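Local coordinates for sugar ABC transporter, periplasmic sugar-binding protein (Caulobacter crescentus, PDB 4IRX) that binds myo-inositol in the periplasm and probably delivers it to an ABC transporter for uptake, at residues A[130-141]-A[163-174]; A[113-123]-A[222-230]. All blocks are in the same frame, centred on the assembly; numbering follows the deposited sequence. Where two conformers were deposited one is given.

Interaction 1: residues A[130-141]-A[163-174]. With INS (1,2,3,4,5,6-hexahydroxy-cyclohexane), chain C.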
loop_
_atom_site.group_PDB
_atom_site.type_symbol
_atom_site.label_atom_id
_atom_site.label_comp_id
_atom_site.label_asym_id
_atom_site.label_seq_id
_atom_site.Cartn_x
_atom_site.Cartn_y
_atom_site.Cartn_z
ATOM N N ALA A 130 8.992 -25.235 -13.573
ATOM C CA ALA A 130 9.494 -25.288 -14.950
ATOM C C ALA A 130 9.339 -23.949 -15.687
ATOM O O ALA A 130 9.617 -23.851 -16.893
ATOM C CB ALA A 130 8.791 -26.398 -15.741
ATOM N N GLY A 131 8.861 -22.935 -14.988
ATOM C CA GLY A 131 8.670 -21.628 -15.596
ATOM C C GLY A 131 7.202 -21.232 -15.674
ATOM O O GLY A 131 6.305 -22.047 -15.456
ATOM N N ALA A 132 6.959 -19.963 -15.980
ATOM C CA ALA A 132 5.602 -19.429 -16.038
ATOM C C ALA A 132 5.597 -18.136 -16.782
ATOM O O ALA A 132 6.621 -17.452 -16.862
ATOM C CB ALA A 132 5.062 -19.215 -14.669
ATOM N N ARG A 133 4.434 -17.804 -17.336
ATOM C CA ARG A 133 4.194 -16.498 -17.961
ATOM C C ARG A 133 3.444 -15.619 -16.975
ATOM O O ARG A 133 2.353 -15.999 -16.517
ATOM C CB ARG A 133 3.355 -16.663 -19.231
ATOM C CG ARG A 133 4.089 -17.375 -20.323
ATOM C CD ARG A 133 3.170 -17.784 -21.471
ATOM N NE ARG A 133 2.512 -16.627 -22.063
ATOM C CZ ARG A 133 3.085 -15.853 -22.980
ATOM N NH1 ARG A 133 4.312 -16.136 -23.403
ATOM N NH2 ARG A 133 2.435 -14.812 -23.485
ATOM N N VAL A 134 4.039 -14.469 -16.621
ATOM C CA VAL A 134 3.564 -13.607 -15.554
ATOM C C VAL A 134 3.219 -12.212 -16.069
ATOM O O VAL A 134 3.975 -11.609 -16.836
ATOM C CB VAL A 134 4.664 -13.481 -14.440
ATOM C CG1 VAL A 134 4.199 -12.602 -13.279
ATOM C CG2 VAL A 134 5.081 -14.861 -13.935
ATOM N N VAL A 135 2.076 -11.700 -15.624
ATOM C CA VAL A 135 1.688 -10.307 -15.847
ATOM C C VAL A 135 1.796 -9.585 -14.518
ATOM O O VAL A 135 1.370 -10.115 -13.492
ATOM C CB VAL A 135 0.225 -10.236 -16.369
ATOM C CG1 VAL A 135 -0.294 -8.783 -16.404
ATOM C CG2 VAL A 135 0.167 -10.822 -17.755
ATOM N N VAL A 136 2.368 -8.381 -14.516
ATOM C CA VAL A 136 2.473 -7.600 -13.279
ATOM C C VAL A 136 1.651 -6.324 -13.428
ATOM O O VAL A 136 1.827 -5.575 -14.390
ATOM C CB VAL A 136 3.966 -7.290 -12.918
ATOM C CG1 VAL A 136 4.058 -6.482 -11.589
ATOM C CG2 VAL A 136 4.757 -8.582 -12.853
ATOM N N ILE A 137 0.684 -6.135 -12.529
ATOM C CA ILE A 137 -0.161 -4.937 -12.512
ATOM C C ILE A 137 0.192 -4.135 -11.252
ATOM O O ILE A 137 0.002 -4.598 -10.127
ATOM C CB ILE A 137 -1.670 -5.293 -12.468
ATOM C CG1 ILE A 137 -2.037 -6.237 -13.624
ATOM C CG2 ILE A 137 -2.511 -4.020 -12.457
ATOM C CD1 ILE A 137 -1.959 -5.614 -14.993
ATOM N N THR A 138 0.747 -2.941 -11.440
ATOM C CA THR A 138 1.337 -2.194 -10.325
ATOM C C THR A 138 0.384 -1.173 -9.706
ATOM O O THR A 138 -0.553 -0.692 -10.358
ATOM C CB THR A 138 2.641 -1.464 -10.723
ATOM O OG1 THR A 138 2.324 -0.333 -11.559
ATOM C CG2 THR A 138 3.586 -2.402 -11.465
ATOM N N ASN A 139 0.610 -0.887 -8.426
ATOM C CA ASN A 139 -0.120 0.154 -7.707
ATOM C C ASN A 139 0.523 1.539 -7.890
ATOM O O ASN A 139 1.614 1.640 -8.452
ATOM C CB ASN A 139 -0.153 -0.202 -6.217
ATOM C CG ASN A 139 1.235 -0.252 -5.591
ATOM O OD1 ASN A 139 2.114 -0.970 -6.077
ATOM N ND2 ASN A 139 1.437 0.494 -4.486
ATOM N N ASP A 140 -0.164 2.572 -7.386
ATOM C CA ASP A 140 0.348 3.964 -7.240
ATOM C C ASP A 140 1.814 4.197 -7.672
ATOM O O ASP A 140 2.731 4.059 -6.856
ATOM C CB ASP A 140 0.239 4.424 -5.761
ATOM C CG ASP A 140 -1.176 4.698 -5.301
ATOM O OD1 ASP A 140 -2.024 5.241 -6.065
ATOM O OD2 ASP A 140 -1.465 4.411 -4.121
ATOM N N PRO A 141 2.051 4.520 -8.961
ATOM C CA PRO A 141 3.434 4.449 -9.456
ATOM C C PRO A 141 4.471 5.343 -8.788
ATOM O O PRO A 141 5.642 4.967 -8.795
ATOM C CB PRO A 141 3.299 4.859 -10.931
ATOM C CG PRO A 141 1.920 4.441 -11.290
ATOM C CD PRO A 141 1.066 4.626 -10.055
ATOM N N ALA A 163 13.038 -18.770 -17.690
ATOM C CA ALA A 163 11.790 -19.503 -17.839
ATOM C C ALA A 163 10.622 -18.789 -17.156
ATOM O O ALA A 163 9.455 -19.105 -17.430
ATOM C CB ALA A 163 11.950 -20.916 -17.305
ATOM N N PHE A 164 10.921 -17.813 -16.304
ATOM C CA PHE A 164 9.874 -17.016 -15.645
ATOM C C PHE A 164 9.748 -15.708 -16.380
ATOM O O PHE A 164 10.564 -14.810 -16.193
ATOM C CB PHE A 164 10.199 -16.827 -14.174
ATOM C CG PHE A 164 10.225 -18.122 -13.440
ATOM C CD1 PHE A 164 9.070 -18.644 -12.895
ATOM C CD2 PHE A 164 11.392 -18.889 -13.386
ATOM C CE1 PHE A 164 9.070 -19.881 -12.270
ATOM C CE2 PHE A 164 11.400 -20.139 -12.752
ATOM C CZ PHE A 164 10.241 -20.634 -12.197
ATOM N N LYS A 165 8.750 -15.591 -17.244
ATOM C CA LYS A 165 8.702 -14.440 -18.133
ATOM C C LYS A 165 7.737 -13.377 -17.666
ATOM O O LYS A 165 6.565 -13.657 -17.416
ATOM C CB LYS A 165 8.345 -14.886 -19.541
ATOM C CG LYS A 165 9.375 -15.894 -20.076
ATOM C CD LYS A 165 9.216 -16.252 -21.543
ATOM C CE LYS A 165 10.204 -17.358 -21.911
ATOM N NZ LYS A 165 11.635 -16.932 -21.835
ATOM N N ILE A 166 8.229 -12.147 -17.545
ATOM C CA ILE A 166 7.340 -11.018 -17.300
ATOM C C ILE A 166 6.874 -10.556 -18.669
ATOM O O ILE A 166 7.590 -9.843 -19.369
ATOM C CB ILE A 166 8.008 -9.883 -16.502
ATOM C CG1 ILE A 166 8.485 -10.394 -15.139
ATOM C CG2 ILE A 166 7.021 -8.741 -16.300
ATOM C CD1 ILE A 166 9.173 -9.324 -14.264
ATOM N N VAL A 167 5.692 -11.029 -19.060
ATOM C CA VAL A 167 5.179 -10.776 -20.405
ATOM C C VAL A 167 4.796 -9.320 -20.587
ATOM O O VAL A 167 5.084 -8.729 -21.630
ATOM C CB VAL A 167 4.059 -11.749 -20.749
ATOM C CG1 VAL A 167 4.599 -13.147 -20.849
ATOM C CG2 VAL A 167 3.014 -11.725 -19.681
ATOM N N THR A 168 4.184 -8.721 -19.564
ATOM C CA THR A 168 4.044 -7.276 -19.547
ATOM C C THR A 168 3.896 -6.800 -18.111
ATOM O O THR A 168 3.499 -7.546 -17.219
ATOM C CB THR A 168 2.892 -6.787 -20.447
ATOM O OG1 THR A 168 2.871 -5.356 -20.476
ATOM C CG2 THR A 168 1.580 -7.303 -19.952
ATOM N N GLU A 169 4.327 -5.569 -17.888
ATOM C CA GLU A 169 4.206 -4.935 -16.579
ATOM C C GLU A 169 3.571 -3.570 -16.810
ATOM O O GLU A 169 4.114 -2.759 -17.583
ATOM C CB GLU A 169 5.591 -4.826 -15.935
ATOM C CG GLU A 169 5.646 -4.103 -14.596
ATOM C CD GLU A 169 7.027 -4.201 -13.961
ATOM O OE1 GLU A 169 7.546 -5.334 -13.791
ATOM O OE2 GLU A 169 7.610 -3.138 -13.655
ATOM N N GLN A 170 2.408 -3.331 -16.194
ATOM C CA GLN A 170 1.662 -2.106 -16.418
ATOM C C GLN A 170 1.044 -1.643 -15.125
ATOM O O GLN A 170 0.785 -2.459 -14.240
ATOM C CB GLN A 170 0.580 -2.295 -17.490
ATOM C CG GLN A 170 1.187 -2.515 -18.878
ATOM C CD GLN A 170 0.149 -2.711 -19.948
ATOM O OE1 GLN A 170 -0.896 -2.060 -19.932
ATOM N NE2 GLN A 170 0.432 -3.614 -20.896
ATOM N N THR A 171 0.806 -0.341 -14.998
ATOM C CA THR A 171 0.110 0.146 -13.816
ATOM C C THR A 171 -1.388 0.219 -14.041
ATOM O O THR A 171 -1.858 0.425 -15.167
ATOM C CB THR A 171 0.647 1.506 -13.321
ATOM O OG1 THR A 171 0.136 1.735 -11.998
ATOM C CG2 THR A 171 0.225 2.645 -14.243
ATOM N N ALA A 172 -2.146 0.024 -12.967
ATOM C CA ALA A 172 -3.538 0.399 -12.965
ATOM C C ALA A 172 -3.844 1.438 -11.889
ATOM O O ALA A 172 -5.002 1.614 -11.505
ATOM C CB ALA A 172 -4.444 -0.821 -12.868
ATOM N N ASN A 173 -2.800 2.107 -11.385
ATOM C CA ASN A 173 -2.942 3.309 -10.560
ATOM C C ASN A 173 -3.794 3.099 -9.300
ATOM O O ASN A 173 -4.462 4.002 -8.817
ATOM C CB ASN A 173 -3.483 4.467 -11.430
ATOM C CG ASN A 173 -2.509 4.849 -12.515
ATOM O OD1 ASN A 173 -1.391 5.262 -12.231
ATOM N ND2 ASN A 173 -2.913 4.678 -13.773
ATOM N N SER A 174 -3.770 1.866 -8.787
ATOM C CA SER A 174 -4.546 1.505 -7.592
ATOM C C SER A 174 -6.047 1.764 -7.771
ATOM O O SER A 174 -6.744 2.252 -6.861
ATOM C CB SER A 174 -4.012 2.263 -6.356
ATOM O OG SER A 174 -2.691 1.828 -6.025
HETATM C C1 INS C . -0.798 0.370 0.004
HETATM C C2 INS C . -1.895 -0.568 -0.379
HETATM C C3 INS C . -2.883 0.172 -1.243
HETATM C C4 INS C . -2.215 0.667 -2.486
HETATM C C5 INS C . -1.149 1.637 -2.142
HETATM C C6 INS C . -0.142 1.017 -1.201
HETATM O O1 INS C . 0.161 -0.297 0.786
HETATM O O2 INS C . -1.358 -1.671 -1.045
HETATM O O3 INS C . -3.982 -0.647 -1.555
HETATM O O4 INS C . -3.143 1.236 -3.353
HETATM O O5 INS C . -0.543 2.087 -3.311
HETATM O O6 INS C . 0.893 1.911 -0.885
HETATM O O HOH W 1 -2.276 6.348 -8.542
#

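Interaction 2: residues A[113-123]-A[222-230]. With INS (1,2,3,4,5,6-hexahydroxy-cyclohexane), chain C.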
loop_
_atom_site.group_PDB
_atom_site.type_symbol
_atom_site.label_atom_id
_atom_site.label_comp_id
_atom_site.label_asym_id
_atom_site.label_seq_id
_atom_site.Cartn_x
_atom_site.Cartn_y
_atom_site.Cartn_z
ATOM N N ASN A 113 8.210 -3.670 1.788
ATOM C CA ASN A 113 7.544 -3.935 0.524
ATOM C C ASN A 113 8.384 -4.708 -0.474
ATOM O O ASN A 113 7.838 -5.444 -1.309
ATOM C CB ASN A 113 7.009 -2.630 -0.062
ATOM C CG ASN A 113 5.688 -2.215 0.578
ATOM O OD1 ASN A 113 4.744 -3.005 0.615
ATOM N ND2 ASN A 113 5.634 -1.004 1.134
ATOM N N VAL A 114 9.711 -4.575 -0.367
ATOM C CA VAL A 114 10.594 -5.453 -1.128
ATOM C C VAL A 114 10.365 -6.914 -0.724
ATOM O O VAL A 114 10.205 -7.788 -1.581
ATOM C CB VAL A 114 12.086 -5.091 -0.961
ATOM C CG1 VAL A 114 12.939 -6.109 -1.732
ATOM C CG2 VAL A 114 12.371 -3.653 -1.435
ATOM N N ALA A 115 10.308 -7.191 0.580
ATOM C CA ALA A 115 10.031 -8.550 1.019
ATOM C C ALA A 115 8.649 -8.988 0.564
ATOM O O ALA A 115 8.457 -10.144 0.221
ATOM C CB ALA A 115 10.149 -8.668 2.525
ATOM N N GLY A 116 7.675 -8.073 0.575
ATOM C CA GLY A 116 6.338 -8.427 0.094
ATOM C C GLY A 116 6.274 -8.824 -1.363
ATOM O O GLY A 116 5.666 -9.842 -1.700
ATOM N N GLY A 117 6.924 -8.026 -2.211
ATOM C CA GLY A 117 7.003 -8.336 -3.623
ATOM C C GLY A 117 7.756 -9.632 -3.858
ATOM O O GLY A 117 7.351 -10.477 -4.676
ATOM N N ARG A 118 8.839 -9.821 -3.106
ATOM C CA ARG A 118 9.637 -11.043 -3.237
ATOM C C ARG A 118 8.832 -12.289 -2.832
ATOM O O ARG A 118 8.969 -13.343 -3.456
ATOM C CB ARG A 118 10.953 -10.927 -2.423
ATOM C CG ARG A 118 11.837 -12.160 -2.468
ATOM C CD ARG A 118 12.318 -12.356 -3.861
ATOM N NE ARG A 118 13.135 -13.560 -4.066
ATOM C CZ ARG A 118 14.447 -13.549 -4.312
ATOM N NH1 ARG A 118 15.129 -12.400 -4.298
ATOM N NH2 ARG A 118 15.081 -14.700 -4.562
ATOM N N ALA A 119 7.985 -12.176 -1.812
ATOM C CA ALA A 119 7.097 -13.290 -1.426
ATOM C C ALA A 119 6.170 -13.715 -2.559
ATOM O O ALA A 119 5.941 -14.906 -2.782
ATOM C CB ALA A 119 6.263 -12.913 -0.208
HETATM N N MSE A 120 5.607 -12.734 -3.251
HETATM C CA MSE A 120 4.750 -13.031 -4.420
HETATM C C MSE A 120 5.521 -13.782 -5.492
HETATM O O MSE A 120 5.051 -14.782 -6.014
HETATM C CB MSE A 120 4.245 -11.722 -5.038
HETATM C CG MSE A 120 3.439 -10.841 -4.089
HETATM SE SE MSE A 120 2.908 -9.169 -4.953
HETATM C CE MSE A 120 1.175 -9.728 -5.680
ATOM N N ALA A 121 6.699 -13.281 -5.851
ATOM C CA ALA A 121 7.500 -13.924 -6.891
ATOM C C ALA A 121 7.988 -15.308 -6.449
ATOM O O ALA A 121 8.048 -16.227 -7.266
ATOM C CB ALA A 121 8.717 -13.023 -7.281
ATOM N N ASP A 122 8.347 -15.445 -5.175
ATOM C CA ASP A 122 8.826 -16.730 -4.651
ATOM C C ASP A 122 7.706 -17.752 -4.733
ATOM O O ASP A 122 7.953 -18.921 -5.041
ATOM C CB ASP A 122 9.380 -16.618 -3.215
ATOM C CG ASP A 122 10.756 -15.971 -3.150
ATOM O OD1 ASP A 122 11.424 -15.801 -4.190
ATOM O OD2 ASP A 122 11.157 -15.600 -2.019
ATOM N N TRP A 123 6.479 -17.313 -4.486
ATOM C CA TRP A 123 5.326 -18.178 -4.681
ATOM C C TRP A 123 5.227 -18.678 -6.121
ATOM O O TRP A 123 4.941 -19.869 -6.369
ATOM C CB TRP A 123 4.004 -17.501 -4.236
ATOM C CG TRP A 123 2.808 -18.386 -4.466
ATOM C CD1 TRP A 123 2.237 -19.263 -3.594
ATOM C CD2 TRP A 123 2.074 -18.492 -5.687
ATOM N NE1 TRP A 123 1.178 -19.912 -4.203
ATOM C CE2 TRP A 123 1.055 -19.449 -5.488
ATOM C CE3 TRP A 123 2.176 -17.866 -6.928
ATOM C CZ2 TRP A 123 0.141 -19.796 -6.500
ATOM C CZ3 TRP A 123 1.261 -18.208 -7.933
ATOM C CH2 TRP A 123 0.264 -19.159 -7.704
ATOM N N LYS A 222 -6.426 -21.746 -14.051
ATOM C CA LYS A 222 -5.331 -21.743 -15.027
ATOM C C LYS A 222 -4.655 -20.376 -15.157
ATOM O O LYS A 222 -3.473 -20.274 -15.499
ATOM C CB LYS A 222 -5.834 -22.222 -16.387
ATOM C CG LYS A 222 -6.100 -23.729 -16.422
ATOM C CD LYS A 222 -6.441 -24.207 -17.832
ATOM C CE LYS A 222 -5.192 -24.310 -18.702
ATOM N NZ LYS A 222 -4.366 -25.497 -18.320
ATOM N N VAL A 223 -5.432 -19.327 -14.930
ATOM C CA VAL A 223 -4.901 -17.964 -14.911
ATOM C C VAL A 223 -5.090 -17.517 -13.472
ATOM O O VAL A 223 -6.179 -17.121 -13.073
ATOM C CB VAL A 223 -5.656 -17.041 -15.880
ATOM C CG1 VAL A 223 -5.056 -15.620 -15.874
ATOM C CG2 VAL A 223 -5.647 -17.646 -17.276
ATOM N N LYS A 224 -4.008 -17.572 -12.699
ATOM C CA LYS A 224 -4.051 -17.338 -11.267
ATOM C C LYS A 224 -3.783 -15.896 -10.903
ATOM O O LYS A 224 -2.858 -15.281 -11.424
ATOM C CB LYS A 224 -3.034 -18.231 -10.578
ATOM C CG LYS A 224 -3.318 -19.700 -10.784
ATOM C CD LYS A 224 -2.414 -20.559 -9.939
ATOM C CE LYS A 224 -2.709 -22.047 -10.166
ATOM N NZ LYS A 224 -4.078 -22.438 -9.723
ATOM N N VAL A 225 -4.549 -15.390 -9.945
ATOM C CA VAL A 225 -4.414 -14.002 -9.528
ATOM C C VAL A 225 -3.939 -13.933 -8.084
ATOM O O VAL A 225 -4.478 -14.616 -7.222
ATOM C CB VAL A 225 -5.777 -13.251 -9.668
ATOM C CG1 VAL A 225 -5.722 -11.862 -9.066
ATOM C CG2 VAL A 225 -6.208 -13.180 -11.142
ATOM N N ILE A 226 -2.912 -13.113 -7.844
ATOM C CA ILE A 226 -2.369 -12.874 -6.518
ATOM C C ILE A 226 -2.455 -11.398 -6.261
ATOM O O ILE A 226 -2.163 -10.590 -7.157
ATOM C CB ILE A 226 -0.888 -13.284 -6.409
ATOM C CG1 ILE A 226 -0.720 -14.759 -6.703
ATOM C CG2 ILE A 226 -0.362 -13.012 -5.018
ATOM C CD1 ILE A 226 0.530 -15.301 -6.091
ATOM N N GLY A 227 -2.900 -11.035 -5.062
ATOM C CA GLY A 227 -3.003 -9.634 -4.686
ATOM C C GLY A 227 -2.073 -9.260 -3.538
ATOM O O GLY A 227 -1.114 -9.955 -3.203
ATOM N N PHE A 228 -2.409 -8.143 -2.931
ATOM C CA PHE A 228 -1.631 -7.577 -1.835
ATOM C C PHE A 228 -2.608 -6.732 -1.045
ATOM O O PHE A 228 -3.320 -5.914 -1.625
ATOM C CB PHE A 228 -0.497 -6.705 -2.416
ATOM C CG PHE A 228 0.685 -6.502 -1.474
ATOM C CD1 PHE A 228 0.574 -5.676 -0.359
ATOM C CD2 PHE A 228 1.906 -7.130 -1.726
ATOM C CE1 PHE A 228 1.676 -5.483 0.523
ATOM C CE2 PHE A 228 3.013 -6.948 -0.878
ATOM C CZ PHE A 228 2.903 -6.118 0.260
ATOM N N ASP A 229 -2.651 -6.930 0.271
ATOM C CA ASP A 229 -3.388 -6.107 1.289
ATOM C C ASP A 229 -4.215 -6.959 2.241
ATOM O O ASP A 229 -4.501 -6.533 3.347
ATOM C CB ASP A 229 -4.342 -5.004 0.754
ATOM C CG ASP A 229 -3.613 -3.850 0.110
ATOM O OD1 ASP A 229 -2.391 -3.725 0.320
ATOM O OD2 ASP A 229 -4.261 -3.079 -0.628
ATOM N N ALA A 230 -4.625 -8.143 1.798
ATOM C CA ALA A 230 -5.511 -9.007 2.592
ATOM C C ALA A 230 -6.800 -8.300 3.024
ATOM O O ALA A 230 -7.231 -8.410 4.175
ATOM C CB ALA A 230 -4.765 -9.604 3.805
HETATM C C1 INS C . -0.798 0.370 0.004
HETATM C C2 INS C . -1.895 -0.568 -0.379
HETATM C C3 INS C . -2.883 0.172 -1.243
HETATM C C4 INS C . -2.215 0.667 -2.486
HETATM C C5 INS C . -1.149 1.637 -2.142
HETATM C C6 INS C . -0.142 1.017 -1.201
HETATM O O1 INS C . 0.161 -0.297 0.786
HETATM O O2 INS C . -1.358 -1.671 -1.045
HETATM O O3 INS C . -3.982 -0.647 -1.555
HETATM O O4 INS C . -3.143 1.236 -3.353
HETATM O O5 INS C . -0.543 2.087 -3.311
HETATM O O6 INS C . 0.893 1.911 -0.885
#

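Interaction 1: residues A[130-141]-A[163-174]
A chi1 of -67° turns OG of Ser174 away from its own carbonyl carbon and toward the backbone N of Asp140, whose N-H it accepts at 3.0 Å in a nearly straight bond (163°). The same hydroxyl lies 2.8 Å from O4 of the myo-inositol, so one small side chain joins the two strand ends to the ligand. Asp140, with CG also beside its backbone N (chi1 -72°), brings OD2 to 2.6 Å from ligand O5, which donates to it; Arg97 and Gln20 bind this carboxylate oxygen too. O5 in turn accepts an almost linear bond from ND2 of Asn139, 2.8 Å away. Next to the site, Thr171 OG1 accepts from Asn173 N, two residues on, an ST turn, and sits 3.0 Å from Thr138 O, while CG of Pro141 rests against it. Behind this tip the strands run parallel, their backbone ladder regular on both sides of a one-residue shift at Val167, an extra residue in 164-171. CG of Glu169 runs alongside CB of Val136, and the Glu169 carboxylate goes on to His154 of helix 144-160. CG2 of Val167 meets CG2 of Val135 at 3.6 Å, and its CG1 sits over the face of the Arg133 guanidinium. At the far end the Phe164 ring is covered on one face by CA of Gly131, a CH-pi contact. Strands 132-138 and 164-171, joined by helix 144-160, form a parallel beta-alpha-beta unit, with the ligand met just past their C-terminal ends, as in periplasmic binding proteins.

Interaction 2: residues A[113-123]-A[222-230]
One face of the four-stranded parallel sheet is covered here by helix 113-127, packed against the outermost strand 224-226 and the turn that carries Asp229 to the myo-inositol. Over residues 113-123 the helix axis passes 10.8 Å from that of 224-226, the directions 162° apart, and the contact is made mostly by side chains, without backbone bonds. Phe228 points its ring edge into the helix: CE2 lies 3.8 Å from CA of Gly116, where any side chain would collide with the ring. The selenium of Met120, a selenomethionine, approaches the same ring in its plane, 3.9 Å from CD2, a Met-aromatic contact at the edge. Beyond it the chain bends at its last torsion (chi3 91°), carrying the methyl CE to CG2 of Ile226 at 3.7 Å and close to the carbonyl oxygen of Gly227, which is buried without a polar partner. OD1 of Asn113 reaches the ring at CZ, 3.6 Å away, while it is hydrogen-bonded to NE of Arg149, which also makes a cation-pi contact with Phe228. One turn after Met120, the Trp123 indole turns toward the end of Ile226, modelled too close for detail to be trusted, and takes CD of Lys224 at its edge, 3.8 Å from CH2. Replacing Trp123 by an alanine would probably leave the aliphatic part of Lys224 without its ring edge and open a gap beside the strand. Past Phe228, the Asp229 carboxylate accepts two hydroxyls, O2 on OD1 (2.7 Å) and O3 on OD2 (2.6 Å), and OD1 is also held by Gln249. A helix laid on a parallel sheet, with a ligand-binding acid just beyond the strand's C-terminal end, belongs to the alpha/beta lobes of periplasmic sugar-binding proteins.

From the N terminus, the chain first builds most of the seven-stranded mixed sheet, then enters helix 113-127, the first half of interaction 2, and passes directly into strand 132-138, which opens interaction 1. Helix 144-160 then returns the chain to strand 164-171, closing interaction 1 as a short beta-alpha-beta loop. Only after strand 197-200 and helix 203-215 does residue range 222-230 come back to the helix, so the 98-residue loop of interaction 2 encloses interaction 1 entirely. The two do not touch, their nearest atoms being about 6 Å apart. They involve the two outermost strands of one four-stranded sheet, 164-171 and 224-226, and both reach the same bound myo-inositol.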